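Local coordinates for beta subunit of photoactivated adenylyl cyclase (Beggiatoa sp. PS, PDB 5M2A), which probably makes cyclic AMP from ATP in response to blue light, which its flavin-binding BLUF domain senses on behalf of a class III-type adenylyl cyclase domain, at residues P149-K154 against H255-N260; F164-E169 against Q343-T348; F184-R189 against S227-L232; Q214-I219 against C302-W307. All blocks are in the same frame, centred on the assembly; numbering follows the deposited sequence.

Contact 1 of 4, residues P149-K154 against H255-N260; sequences PQLVEK and HVIEGN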
loop_
_atom_site.group_PDB
_atom_site.type_symbol
_atom_site.label_atom_id
_atom_site.label_comp_id
_atom_site.label_asym_id
_atom_site.label_seq_id
_atom_site.Cartn_x
_atom_site.Cartn_y
_atom_site.Cartn_z
ATOM N N PRO A 149 16.507 -4.586 5.693
ATOM C CA PRO A 149 15.631 -4.572 6.868
ATOM C C PRO A 149 16.421 -4.375 8.153
ATOM O O PRO A 149 17.563 -4.821 8.284
ATOM C CB PRO A 149 14.959 -5.948 6.824
ATOM C CG PRO A 149 15.008 -6.336 5.373
ATOM C CD PRO A 149 16.333 -5.808 4.890
ATOM N N GLN A 150 15.793 -3.693 9.111
ATOM C CA GLN A 150 16.430 -3.337 10.371
ATOM C C GLN A 150 15.505 -3.704 11.517
ATOM O O GLN A 150 14.286 -3.569 11.403
ATOM C CB GLN A 150 16.761 -1.835 10.433
ATOM C CG GLN A 150 17.753 -1.349 9.384
ATOM C CD GLN A 150 19.193 -1.723 9.709
ATOM O OE1 GLN A 150 19.560 -1.886 10.875
ATOM N NE2 GLN A 150 20.014 -1.863 8.672
ATOM N N LEU A 151 16.087 -4.175 12.617
ATOM C CA LEU A 151 15.339 -4.326 13.858
ATOM C C LEU A 151 15.270 -2.963 14.537
ATOM O O LEU A 151 16.300 -2.413 14.934
ATOM C CB LEU A 151 16.008 -5.347 14.779
ATOM C CG LEU A 151 15.190 -5.700 16.025
ATOM C CD1 LEU A 151 13.937 -6.472 15.641
ATOM C CD2 LEU A 151 16.012 -6.486 17.041
ATOM N N VAL A 152 14.071 -2.413 14.671
ATOM C CA VAL A 152 13.919 -1.078 15.228
ATOM C C VAL A 152 12.972 -1.157 16.417
ATOM O O VAL A 152 12.174 -2.087 16.546
ATOM C CB VAL A 152 13.409 -0.066 14.178
ATOM C CG1 VAL A 152 14.489 0.205 13.131
ATOM C CG2 VAL A 152 12.154 -0.580 13.514
ATOM N N GLU A 153 13.088 -0.176 17.308
ATOM C CA GLU A 153 12.178 -0.050 18.444
ATOM C C GLU A 153 11.016 0.853 18.038
ATOM O O GLU A 153 11.230 2.016 17.687
ATOM C CB GLU A 153 12.922 0.525 19.650
ATOM C CG GLU A 153 13.994 -0.400 20.196
ATOM C CD GLU A 153 15.115 0.331 20.933
ATOM O OE1 GLU A 153 15.475 1.460 20.532
ATOM O OE2 GLU A 153 15.645 -0.230 21.914
ATOM N N LYS A 154 9.790 0.327 18.072
ATOM C CA LYS A 154 8.642 1.097 17.623
ATOM C C LYS A 154 7.477 0.936 18.585
ATOM O O LYS A 154 7.273 -0.130 19.177
ATOM C CB LYS A 154 8.145 0.659 16.227
ATOM C CG LYS A 154 9.083 0.949 15.071
ATOM C CD LYS A 154 9.138 2.430 14.766
ATOM C CE LYS A 154 9.632 2.696 13.345
ATOM N NZ LYS A 154 9.897 4.149 13.151
ATOM N N HIS A 255 10.534 -4.509 19.756
ATOM C CA HIS A 255 11.399 -4.722 18.602
ATOM C C HIS A 255 10.565 -5.200 17.430
ATOM O O HIS A 255 9.825 -6.181 17.543
ATOM C CB HIS A 255 12.470 -5.766 18.916
ATOM C CG HIS A 255 13.327 -5.408 20.082
ATOM N ND1 HIS A 255 13.137 -4.257 20.815
ATOM C CD2 HIS A 255 14.373 -6.048 20.649
ATOM C CE1 HIS A 255 14.032 -4.203 21.783
ATOM N NE2 HIS A 255 14.793 -5.276 21.704
ATOM N N VAL A 256 10.674 -4.510 16.307
ATOM C CA VAL A 256 9.994 -4.931 15.094
ATOM C C VAL A 256 10.979 -4.814 13.950
ATOM O O VAL A 256 11.830 -3.918 13.936
ATOM C CB VAL A 256 8.720 -4.110 14.802
ATOM C CG1 VAL A 256 7.681 -4.321 15.911
ATOM C CG2 VAL A 256 9.045 -2.641 14.655
ATOM N N ILE A 257 10.896 -5.754 13.027
ATOM C CA ILE A 257 11.683 -5.697 11.808
ATOM C C ILE A 257 10.898 -4.861 10.812
ATOM O O ILE A 257 9.712 -5.112 10.584
ATOM C CB ILE A 257 11.956 -7.106 11.267
ATOM C CG1 ILE A 257 12.710 -7.921 12.317
ATOM C CG2 ILE A 257 12.749 -7.035 9.956
ATOM C CD1 ILE A 257 12.907 -9.371 11.920
ATOM N N GLU A 258 11.545 -3.855 10.235
ATOM C CA GLU A 258 10.908 -2.971 9.268
ATOM C C GLU A 258 11.652 -3.075 7.947
ATOM O O GLU A 258 12.884 -3.004 7.921
ATOM C CB GLU A 258 10.902 -1.515 9.755
ATOM C CG GLU A 258 10.377 -0.534 8.709
ATOM C CD GLU A 258 9.929 0.799 9.296
ATOM O OE1 GLU A 258 8.742 1.161 9.121
ATOM O OE2 GLU A 258 10.759 1.483 9.935
ATOM N N GLY A 259 10.914 -3.266 6.864
ATOM C CA GLY A 259 11.548 -3.352 5.566
ATOM C C GLY A 259 10.672 -4.046 4.540
ATOM O O GLY A 259 9.493 -4.311 4.762
ATOM N N ASN A 260 11.294 -4.317 3.401
ATOM C CA ASN A 260 10.623 -4.953 2.279
ATOM C C ASN A 260 10.471 -6.441 2.540
ATOM O O ASN A 260 11.432 -7.106 2.929
ATOM C CB ASN A 260 11.436 -4.734 1.004
ATOM C CG ASN A 260 11.650 -3.272 0.707
ATOM O OD1 ASN A 260 10.728 -2.471 0.842
ATOM N ND2 ASN A 260 12.872 -2.912 0.304
HETATM O O HOH W 1 10.415 4.189 10.635
#
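His255 opens the pairing opposite Glu153, a non-hydrogen-bonded antiparallel pair, and its CB packs 3.7 Å from Leu151 CD1. Leu151 CG stands anti to its backbone N (chi1 -172°), which swings the isobutyl end back over the partner strand. Glu153 runs alongside the imidazole, pointing the same way, but its carboxylate turns to Lys212 in a salt bridge. Val256 forms the hydrogen-bonded pair with Val152: Val152 N reaches Val256 O at 2.8 Å in a nearly straight bond (177°), and Val256 N answers to Val152 O at 2.9 Å. On the same face Val256 CG2 lies 3.6 Å from Lys154 CG, the two side chains crossing at about a right angle. Ile257 returns to the other face, where its CG1 meets Leu151 CD1 at 3.8 Å and its CG2 meets Pro149 CB. Glu258 closes a second hydrogen-bonded pair, its N binding Gln150 O at 3.0 Å. The carboxylate stops short of a direct salt bridge with Lys154; water 1 joins them, accepting from Lys154 NZ at 2.6 Å and donating to Glu258 OE2 at 2.8 Å. At Gly259 the run bends away beside Pro149, in a backbone conformation (phi 159°) suited to a residue without CB. The two strands belong to the central sheet of the cyclase domain: 247-258 pairs on its other side with strand 266-272, and the Lys154 side chain touches strand 205-211. On the Leu151 and Ile257 face, Val173 and Val176 of the second subunit pack against the pair, so this sheet end also belongs to the dimer interface.

Contact 2 of 4, residues F164-E169 against Q343-T348; sequences FSTLTE and QLIRQT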
loop_
_atom_site.group_PDB
_atom_site.type_symbol
_atom_site.label_atom_id
_atom_site.label_comp_id
_atom_site.label_asym_id
_atom_site.label_seq_id
_atom_site.Cartn_x
_atom_site.Cartn_y
_atom_site.Cartn_z
ATOM N N PHE A 164 -18.331 -2.251 14.490
ATOM C CA PHE A 164 -18.306 -2.115 13.037
ATOM C C PHE A 164 -19.119 -3.209 12.351
ATOM O O PHE A 164 -19.702 -2.969 11.286
ATOM C CB PHE A 164 -16.862 -2.115 12.539
ATOM C CG PHE A 164 -16.732 -1.771 11.082
ATOM C CD1 PHE A 164 -17.110 -0.524 10.625
ATOM C CD2 PHE A 164 -16.239 -2.702 10.178
ATOM C CE1 PHE A 164 -16.999 -0.187 9.283
ATOM C CE2 PHE A 164 -16.121 -2.377 8.833
ATOM C CZ PHE A 164 -16.500 -1.119 8.385
ATOM N N SER A 165 -19.187 -4.405 12.946
ATOM C CA SER A 165 -20.010 -5.460 12.361
ATOM C C SER A 165 -21.474 -5.053 12.311
ATOM O O SER A 165 -22.181 -5.387 11.356
ATOM C CB SER A 165 -19.852 -6.767 13.143
ATOM O OG SER A 165 -18.563 -7.313 12.933
ATOM N N THR A 166 -21.948 -4.326 13.321
ATOM C CA THR A 166 -23.340 -3.883 13.301
ATOM C C THR A 166 -23.551 -2.812 12.237
ATOM O O THR A 166 -24.567 -2.815 11.530
ATOM C CB THR A 166 -23.738 -3.355 14.678
ATOM O OG1 THR A 166 -23.448 -4.348 15.676
ATOM C CG2 THR A 166 -25.216 -3.023 14.710
ATOM N N LEU A 167 -22.602 -1.882 12.120
ATOM C CA LEU A 167 -22.703 -0.839 11.107
ATOM C C LEU A 167 -22.729 -1.428 9.702
ATOM O O LEU A 167 -23.542 -1.015 8.864
ATOM C CB LEU A 167 -21.539 0.140 11.257
ATOM C CG LEU A 167 -21.513 0.849 12.613
ATOM C CD1 LEU A 167 -20.203 1.585 12.802
ATOM C CD2 LEU A 167 -22.689 1.809 12.756
ATOM N N THR A 168 -21.852 -2.399 9.423
ATOM C CA THR A 168 -21.841 -3.008 8.094
ATOM C C THR A 168 -23.082 -3.850 7.853
ATOM O O THR A 168 -23.530 -3.975 6.706
ATOM C CB THR A 168 -20.590 -3.867 7.895
ATOM O OG1 THR A 168 -20.502 -4.853 8.931
ATOM C CG2 THR A 168 -19.359 -3.000 7.907
ATOM N N GLU A 169 -23.650 -4.431 8.908
ATOM C CA GLU A 169 -24.859 -5.230 8.744
ATOM C C GLU A 169 -26.083 -4.373 8.451
ATOM O O GLU A 169 -26.964 -4.798 7.697
ATOM C CB GLU A 169 -25.110 -6.075 9.994
ATOM C CG GLU A 169 -26.346 -6.960 9.888
ATOM C CD GLU A 169 -26.614 -7.763 11.145
ATOM O OE1 GLU A 169 -26.168 -7.346 12.234
ATOM O OE2 GLU A 169 -27.273 -8.819 11.043
ATOM N N GLN A 343 -25.556 -1.573 21.954
ATOM C CA GLN A 343 -27.000 -1.799 21.865
ATOM C C GLN A 343 -27.714 -0.590 21.273
ATOM O O GLN A 343 -28.684 -0.739 20.517
ATOM C CB GLN A 343 -27.584 -2.091 23.249
ATOM C CG GLN A 343 -27.081 -3.328 23.961
ATOM C CD GLN A 343 -27.634 -3.412 25.380
ATOM O OE1 GLN A 343 -28.553 -2.675 25.742
ATOM N NE2 GLN A 343 -27.070 -4.302 26.189
ATOM N N LEU A 344 -27.290 0.613 21.665
ATOM C CA LEU A 344 -27.848 1.835 21.099
ATOM C C LEU A 344 -27.574 1.919 19.603
ATOM O O LEU A 344 -28.437 2.338 18.826
ATOM C CB LEU A 344 -27.259 3.050 21.813
ATOM C CG LEU A 344 -27.614 4.417 21.223
ATOM C CD1 LEU A 344 -29.037 4.799 21.620
ATOM C CD2 LEU A 344 -26.620 5.468 21.668
ATOM N N ILE A 345 -26.375 1.529 19.179
ATOM C CA ILE A 345 -26.050 1.545 17.754
ATOM C C ILE A 345 -26.997 0.631 16.983
ATOM O O ILE A 345 -27.623 1.041 15.996
ATOM C CB ILE A 345 -24.570 1.172 17.554
ATOM C CG1 ILE A 345 -23.705 2.290 18.141
ATOM C CG2 ILE A 345 -24.263 0.919 16.091
ATOM C CD1 ILE A 345 -22.196 2.028 18.123
ATOM N N ARG A 346 -27.176 -0.601 17.461
ATOM C CA ARG A 346 -28.090 -1.519 16.795
ATOM C C ARG A 346 -29.523 -0.989 16.817
ATOM O O ARG A 346 -30.224 -1.031 15.802
ATOM C CB ARG A 346 -28.011 -2.903 17.440
ATOM C CG ARG A 346 -29.046 -3.883 16.914
ATOM C CD ARG A 346 -28.708 -5.310 17.308
ATOM N NE ARG A 346 -27.443 -5.740 16.719
ATOM C CZ ARG A 346 -27.319 -6.221 15.487
ATOM N NH1 ARG A 346 -28.385 -6.334 14.708
ATOM N NH2 ARG A 346 -26.128 -6.585 15.032
ATOM N N GLN A 347 -29.968 -0.466 17.960
ATOM C CA GLN A 347 -31.340 0.023 18.054
ATOM C C GLN A 347 -31.542 1.284 17.216
ATOM O O GLN A 347 -32.616 1.483 16.636
ATOM C CB GLN A 347 -31.709 0.270 19.518
ATOM C CG GLN A 347 -31.915 -1.013 20.306
ATOM C CD GLN A 347 -32.353 -0.763 21.738
ATOM O OE1 GLN A 347 -31.872 0.159 22.396
ATOM N NE2 GLN A 347 -33.271 -1.586 22.226
ATOM N N THR A 348 -30.530 2.151 17.144
ATOM C CA THR A 348 -30.628 3.321 16.276
ATOM C C THR A 348 -30.801 2.903 14.819
ATOM O O THR A 348 -31.579 3.510 14.072
ATOM C CB THR A 348 -29.390 4.207 16.435
ATOM O OG1 THR A 348 -29.324 4.698 17.780
ATOM C CG2 THR A 348 -29.442 5.388 15.477
#
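Arg346 reaches from helix 338-349 to Glu169 on helix 164-170, closing a salt bridge between two helices whose local axes run nearly parallel, 9.8 Å apart. Its NH2 donates to Glu169 OE1 at 2.9 Å, almost straight, and the oxygen lies in the guanidinium plane; NH1 adds a weak bond to the same OE1 at 3.5 Å. Carboxylate and guanidinium planes stand 73° apart, so this is a one-oxygen grip and not a flat paired one. The arginine chain leaves extended and then bends at chi3 (-63°), which brings the guanidinium across to the glutamate. Glu169 is extended throughout, with CG anti to the backbone N (chi1 -179°), and its OE1 is approached by NH2 nearly in line with the C-O bond. Beneath the bridge Thr166 crosses the arginine at about a right angle: its CG2 methyl sits over one guanidinium face, 3.7 Å from Arg346 NH2. Deeper in, Leu167 CD2 touches Ile345 CG2 at 3.8 Å. Ile345 also packs on Ala163 and Leu244, tying the C-terminal helix 338-349 to the cyclase domain. Helix 164-170, which directly follows strand 150-161, leans with Phe164 and Thr168 on helix 173-193, while Phe164 also meets Leu272 of the second subunit.

Contact 3 of 4, residues F184-R189 against S227-L232; sequences FSICTR and SELKQL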
loop_
_atom_site.group_PDB
_atom_site.type_symbol
_atom_site.label_atom_id
_atom_site.label_comp_id
_atom_site.label_asym_id
_atom_site.label_seq_id
_atom_site.Cartn_x
_atom_site.Cartn_y
_atom_site.Cartn_z
ATOM N N PHE A 184 -10.899 7.111 8.592
ATOM C CA PHE A 184 -9.517 7.073 8.104
ATOM C C PHE A 184 -8.922 8.468 7.945
ATOM O O PHE A 184 -7.750 8.688 8.279
ATOM C CB PHE A 184 -9.457 6.326 6.772
ATOM C CG PHE A 184 -9.635 4.844 6.890
ATOM C CD1 PHE A 184 -9.605 4.203 8.131
ATOM C CD2 PHE A 184 -9.815 4.073 5.746
ATOM C CE1 PHE A 184 -9.762 2.811 8.219
ATOM C CE2 PHE A 184 -9.973 2.704 5.821
ATOM C CZ PHE A 184 -9.950 2.061 7.067
ATOM N N SER A 185 -9.690 9.410 7.375
ATOM C CA SER A 185 -9.178 10.764 7.187
ATOM C C SER A 185 -8.762 11.383 8.514
ATOM O O SER A 185 -7.700 12.010 8.613
ATOM C CB SER A 185 -10.237 11.633 6.502
ATOM O OG SER A 185 -9.743 12.938 6.242
ATOM N N ILE A 186 -9.589 11.216 9.541
ATOM C CA ILE A 186 -9.293 11.791 10.850
ATOM C C ILE A 186 -8.060 11.138 11.448
ATOM O O ILE A 186 -7.148 11.816 11.923
ATOM C CB ILE A 186 -10.508 11.629 11.780
ATOM C CG1 ILE A 186 -11.634 12.562 11.343
ATOM C CG2 ILE A 186 -10.118 11.892 13.252
ATOM C CD1 ILE A 186 -12.987 12.217 11.980
ATOM N N CYS A 187 -8.020 9.806 11.440
ATOM C CA CYS A 187 -6.881 9.111 12.031
ATOM C C CYS A 187 -5.592 9.480 11.326
ATOM O O CYS A 187 -4.593 9.815 11.970
ATOM C CB CYS A 187 -7.098 7.605 11.988
ATOM S SG CYS A 187 -8.435 7.003 13.074
ATOM N N THR A 188 -5.596 9.436 9.996
ATOM C CA THR A 188 -4.370 9.709 9.250
ATOM C C THR A 188 -3.865 11.129 9.493
ATOM O O THR A 188 -2.655 11.357 9.667
ATOM C CB THR A 188 -4.624 9.481 7.761
ATOM O OG1 THR A 188 -5.001 8.126 7.563
ATOM C CG2 THR A 188 -3.358 9.767 6.950
ATOM N N ARG A 189 -4.770 12.109 9.474
ATOM C CA ARG A 189 -4.352 13.489 9.692
ATOM C C ARG A 189 -3.667 13.648 11.041
ATOM O O ARG A 189 -2.597 14.261 11.144
ATOM C CB ARG A 189 -5.552 14.437 9.577
ATOM C CG ARG A 189 -5.226 15.871 9.966
ATOM C CD ARG A 189 -6.384 16.828 9.702
ATOM N NE ARG A 189 -7.680 16.241 10.025
ATOM C CZ ARG A 189 -8.228 16.249 11.239
ATOM N NH1 ARG A 189 -7.586 16.803 12.272
ATOM N NH2 ARG A 189 -9.421 15.690 11.422
ATOM N N SER A 227 -11.218 12.378 20.861
ATOM C CA SER A 227 -11.850 13.677 21.060
ATOM C C SER A 227 -12.532 14.157 19.788
ATOM O O SER A 227 -13.651 14.676 19.830
ATOM C CB SER A 227 -10.811 14.696 21.534
ATOM O OG SER A 227 -11.378 15.998 21.594
ATOM N N GLU A 228 -11.870 13.984 18.638
ATOM C CA GLU A 228 -12.465 14.451 17.395
ATOM C C GLU A 228 -13.703 13.642 17.042
ATOM O O GLU A 228 -14.678 14.193 16.514
ATOM C CB GLU A 228 -11.444 14.393 16.262
ATOM C CG GLU A 228 -10.373 15.474 16.375
ATOM C CD GLU A 228 -9.884 15.960 15.011
ATOM O OE1 GLU A 228 -10.488 15.571 13.987
ATOM O OE2 GLU A 228 -8.899 16.729 14.957
ATOM N N LEU A 229 -13.685 12.337 17.314
ATOM C CA LEU A 229 -14.887 11.543 17.068
ATOM C C LEU A 229 -16.034 11.980 17.966
ATOM O O LEU A 229 -17.192 12.030 17.529
ATOM C CB LEU A 229 -14.598 10.060 17.275
ATOM C CG LEU A 229 -13.570 9.416 16.351
ATOM C CD1 LEU A 229 -13.635 7.901 16.502
ATOM C CD2 LEU A 229 -13.730 9.825 14.898
ATOM N N LYS A 230 -15.744 12.257 19.239
ATOM C CA LYS A 230 -16.789 12.736 20.138
ATOM C C LYS A 230 -17.371 14.052 19.636
ATOM O O LYS A 230 -18.590 14.247 19.638
ATOM C CB LYS A 230 -16.235 12.895 21.557
ATOM C CG LYS A 230 -17.292 13.265 22.595
ATOM C CD LYS A 230 -16.655 13.420 23.967
ATOM C CE LYS A 230 -17.651 13.931 24.991
ATOM N NZ LYS A 230 -16.991 14.099 26.316
ATOM N N GLN A 231 -16.508 14.970 19.186
ATOM C CA GLN A 231 -17.006 16.208 18.579
ATOM C C GLN A 231 -17.894 15.913 17.375
ATOM O O GLN A 231 -18.967 16.505 17.221
ATOM C CB GLN A 231 -15.842 17.109 18.163
ATOM C CG GLN A 231 -15.100 17.740 19.320
ATOM C CD GLN A 231 -14.015 18.696 18.857
ATOM O OE1 GLN A 231 -14.230 19.515 17.961
ATOM N NE2 GLN A 231 -12.836 18.587 19.461
ATOM N N LEU A 232 -17.448 15.008 16.499
ATOM C CA LEU A 232 -18.177 14.721 15.268
ATOM C C LEU A 232 -19.553 14.136 15.562
ATOM O O LEU A 232 -20.546 14.507 14.920
ATOM C CB LEU A 232 -17.341 13.764 14.401
ATOM C CG LEU A 232 -17.942 13.373 13.052
ATOM C CD1 LEU A 232 -18.089 14.593 12.154
ATOM C CD2 LEU A 232 -17.071 12.310 12.407
#
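Ile186 fills the tight part of this crossing, where its CD1 abuts two leucines of the other helix: Leu229 CD2 at 3.8 Å and Leu232 CD2 at 4.1 Å. CG1 stands anti to the carbonyl carbon and the chain continues extended through chi2, which carries CD1 forward to both. The CG2 branch lies nearer Glu228, 3.8 Å from Glu228 OE1, where the two side chains slide past each other in opposite directions. Ile225, one turn earlier on helix 215-235, also touches Ile186, and Tyr183 meets Leu229, so this side is buried.

The outer side is looser and polar. Exposed Arg189 bends at chi3 (39°) to meet Glu228 end-on: NH2 donates to OE1 of Glu228 at 2.8 Å and NH1 of Arg189 to Glu228 OE2 at 3.0 Å. Both bonds are nearly straight, and OE1 uses its syn lone pair. The guanidinium and carboxylate planes are only 19° apart, almost coplanar.

The local axes of 184-189 and 227-232 run roughly antiparallel (146°), 11.0 Å apart at closest approach, and the segments touch through few side chains. The chemistry implies a division of labour: apolar branches fill the buried side, while two nearly parallel bonds in the guanidinium plane restrict rotation of both charged ends at the rim, and the pairing probably steadies the charge of each.

Contact 4 of 4, residues Q214-I219 against C302-W307; sequences QGDAAI and CCQAQW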
loop_
_atom_site.group_PDB
_atom_site.type_symbol
_atom_site.label_atom_id
_atom_site.label_comp_id
_atom_site.label_asym_id
_atom_site.label_seq_id
_atom_site.Cartn_x
_atom_site.Cartn_y
_atom_site.Cartn_z
ATOM N N GLN A 214 8.516 9.006 20.849
ATOM C CA GLN A 214 7.199 9.567 20.557
ATOM C C GLN A 214 6.097 8.951 21.418
ATOM O O GLN A 214 4.930 8.923 21.016
ATOM C CB GLN A 214 6.877 9.402 19.070
ATOM C CG GLN A 214 7.660 10.372 18.188
ATOM C CD GLN A 214 7.517 10.098 16.703
ATOM O OE1 GLN A 214 7.193 8.991 16.286
ATOM N NE2 GLN A 214 7.783 11.116 15.892
ATOM N N GLY A 215 6.440 8.491 22.624
ATOM C CA GLY A 215 5.425 7.892 23.488
ATOM C C GLY A 215 4.304 8.857 23.822
ATOM O O GLY A 215 3.120 8.521 23.720
ATOM N N ASP A 216 4.657 10.080 24.217
ATOM C CA ASP A 216 3.615 11.044 24.541
ATOM C C ASP A 216 2.832 11.432 23.295
ATOM O O ASP A 216 1.609 11.580 23.350
ATOM C CB ASP A 216 4.221 12.270 25.226
ATOM C CG ASP A 216 4.925 11.918 26.530
ATOM O OD1 ASP A 216 4.251 11.410 27.451
ATOM O OD2 ASP A 216 6.149 12.142 26.637
ATOM N N ALA A 217 3.511 11.581 22.151
ATOM C CA ALA A 217 2.790 11.872 20.912
ATOM C C ALA A 217 1.803 10.763 20.564
ATOM O O ALA A 217 0.712 11.033 20.038
ATOM C CB ALA A 217 3.770 12.079 19.755
ATOM N N ALA A 218 2.176 9.510 20.830
ATOM C CA ALA A 218 1.286 8.378 20.572
ATOM C C ALA A 218 0.034 8.430 21.448
ATOM O O ALA A 218 -1.079 8.134 20.983
ATOM C CB ALA A 218 2.048 7.074 20.800
ATOM N N ILE A 219 0.193 8.776 22.723
ATOM C CA ILE A 219 -0.961 8.902 23.613
ATOM C C ILE A 219 -1.830 10.078 23.179
ATOM O O ILE A 219 -3.057 9.971 23.097
ATOM C CB ILE A 219 -0.493 9.060 25.070
ATOM C CG1 ILE A 219 0.358 7.859 25.490
ATOM C CG2 ILE A 219 -1.686 9.275 26.008
ATOM C CD1 ILE A 219 -0.404 6.574 25.524
ATOM N N CYS A 302 7.943 4.831 27.672
ATOM C CA CYS A 302 8.339 5.781 26.629
ATOM C C CYS A 302 7.753 7.174 26.816
ATOM O O CYS A 302 8.027 8.057 25.996
ATOM C CB CYS A 302 7.913 5.296 25.245
ATOM S SG CYS A 302 8.793 3.862 24.650
ATOM N N CYS A 303 6.920 7.386 27.824
ATOM C CA CYS A 303 6.268 8.672 28.023
ATOM C C CYS A 303 7.012 9.482 29.069
ATOM O O CYS A 303 7.473 8.943 30.077
ATOM C CB CYS A 303 4.818 8.484 28.456
ATOM S SG CYS A 303 3.869 7.580 27.258
ATOM N N GLN A 304 7.120 10.786 28.819
ATOM C CA GLN A 304 7.719 11.707 29.769
ATOM C C GLN A 304 6.711 12.640 30.418
ATOM O O GLN A 304 7.030 13.238 31.451
ATOM C CB GLN A 304 8.809 12.538 29.078
ATOM C CG GLN A 304 9.900 11.684 28.451
ATOM C CD GLN A 304 10.486 12.308 27.204
ATOM O OE1 GLN A 304 9.927 12.188 26.115
ATOM N NE2 GLN A 304 11.619 12.984 27.359
ATOM N N ALA A 305 5.505 12.760 29.862
ATOM C CA ALA A 305 4.527 13.688 30.403
ATOM C C ALA A 305 3.895 13.116 31.668
ATOM O O ALA A 305 3.982 11.917 31.952
ATOM C CB ALA A 305 3.447 14.006 29.365
ATOM N N GLN A 306 3.243 13.995 32.425
ATOM C CA GLN A 306 2.645 13.624 33.709
ATOM C C GLN A 306 1.247 13.035 33.507
ATOM O O GLN A 306 0.242 13.538 34.008
ATOM C CB GLN A 306 2.605 14.831 34.641
ATOM C CG GLN A 306 3.969 15.403 34.989
ATOM C CD GLN A 306 4.783 14.483 35.880
ATOM O OE1 GLN A 306 4.275 13.937 36.862
ATOM N NE2 GLN A 306 6.055 14.307 35.541
ATOM N N TRP A 307 1.193 11.942 32.754
ATOM C CA TRP A 307 -0.062 11.220 32.626
ATOM C C TRP A 307 -0.434 10.588 33.963
ATOM O O TRP A 307 0.432 10.233 34.766
ATOM C CB TRP A 307 0.039 10.127 31.563
ATOM C CG TRP A 307 0.458 10.631 30.225
ATOM C CD1 TRP A 307 1.682 10.493 29.644
ATOM C CD2 TRP A 307 -0.351 11.358 29.296
ATOM N NE1 TRP A 307 1.684 11.083 28.405
ATOM C CE2 TRP A 307 0.448 11.625 28.167
ATOM C CE3 TRP A 307 -1.676 11.803 29.307
ATOM C CZ2 TRP A 307 -0.028 12.329 27.063
ATOM C CZ3 TRP A 307 -2.153 12.501 28.212
ATOM C CH2 TRP A 307 -1.336 12.753 27.100
HETATM O O HOH W 2 7.585 11.120 24.466
#
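The first turn of helix 215-235 meets the loop between helix 297-301 and strand 309-315 here, with Asp216 receiving the N-H groups of that loop. Its OD2 takes Gln304 N at 2.7 Å on the syn lone pair. OD1 accepts twice: from Trp307 NE1 at 2.8 Å, on the anti lone pair and near the indole plane, and from Ala305 N at 3.0 Å, from above the carboxylate plane. Three bonds therefore fix the rotation of the carboxylate, which a chi1 of -61° holds beside its own backbone N. Water 2 accepts from Asp216 N at 3.1 Å and lies close to Asp216 OD2. Being at the helix start, the carboxylate is also probably stabilised by the helix dipole. Gly215, having no side chain, lets the two backbones come close, its CA 3.6 Å from Cys302 O and 4.7 Å from Cys303 CA. One turn on, Ile219 CG2 sits over the face of the Trp307 six-membered ring in a CH-pi contact, 3.6 Å from the centroid, while its CG1 touches Cys303 SG at 3.9 Å. Behind this pair Ile219 leans on strands 293-296 and 247-258, Cys302 reaches Ile155 of strand 150-161, and Trp307 packs along helix 215-235 on Arg220 and Leu223.

Contacts 1, 3 and 4 knit together the cyclase domain, and contact 2 ties the chain's last helix, 338-349, to helix 164-170. Helix 215-235 links contacts 3 and 4, whose centres are 20 Å apart, and its far end leads into strand 247-258 of contact 1. Contacts 1 and 4 approach to about 6 Å between nearest atoms, contacts 2 and 3 to about 7 Å. Contacts 1 and 2 are the most distant, 38 Å between centres. The magnesium ion, bound by Asp160, Ile161 and Asp204, is about 8 Å from the Leu167 side chain of contact 2 and about 11 Å from that of Leu229 in contact 3. Contacts 1, 2 and 3 touch the second subunit.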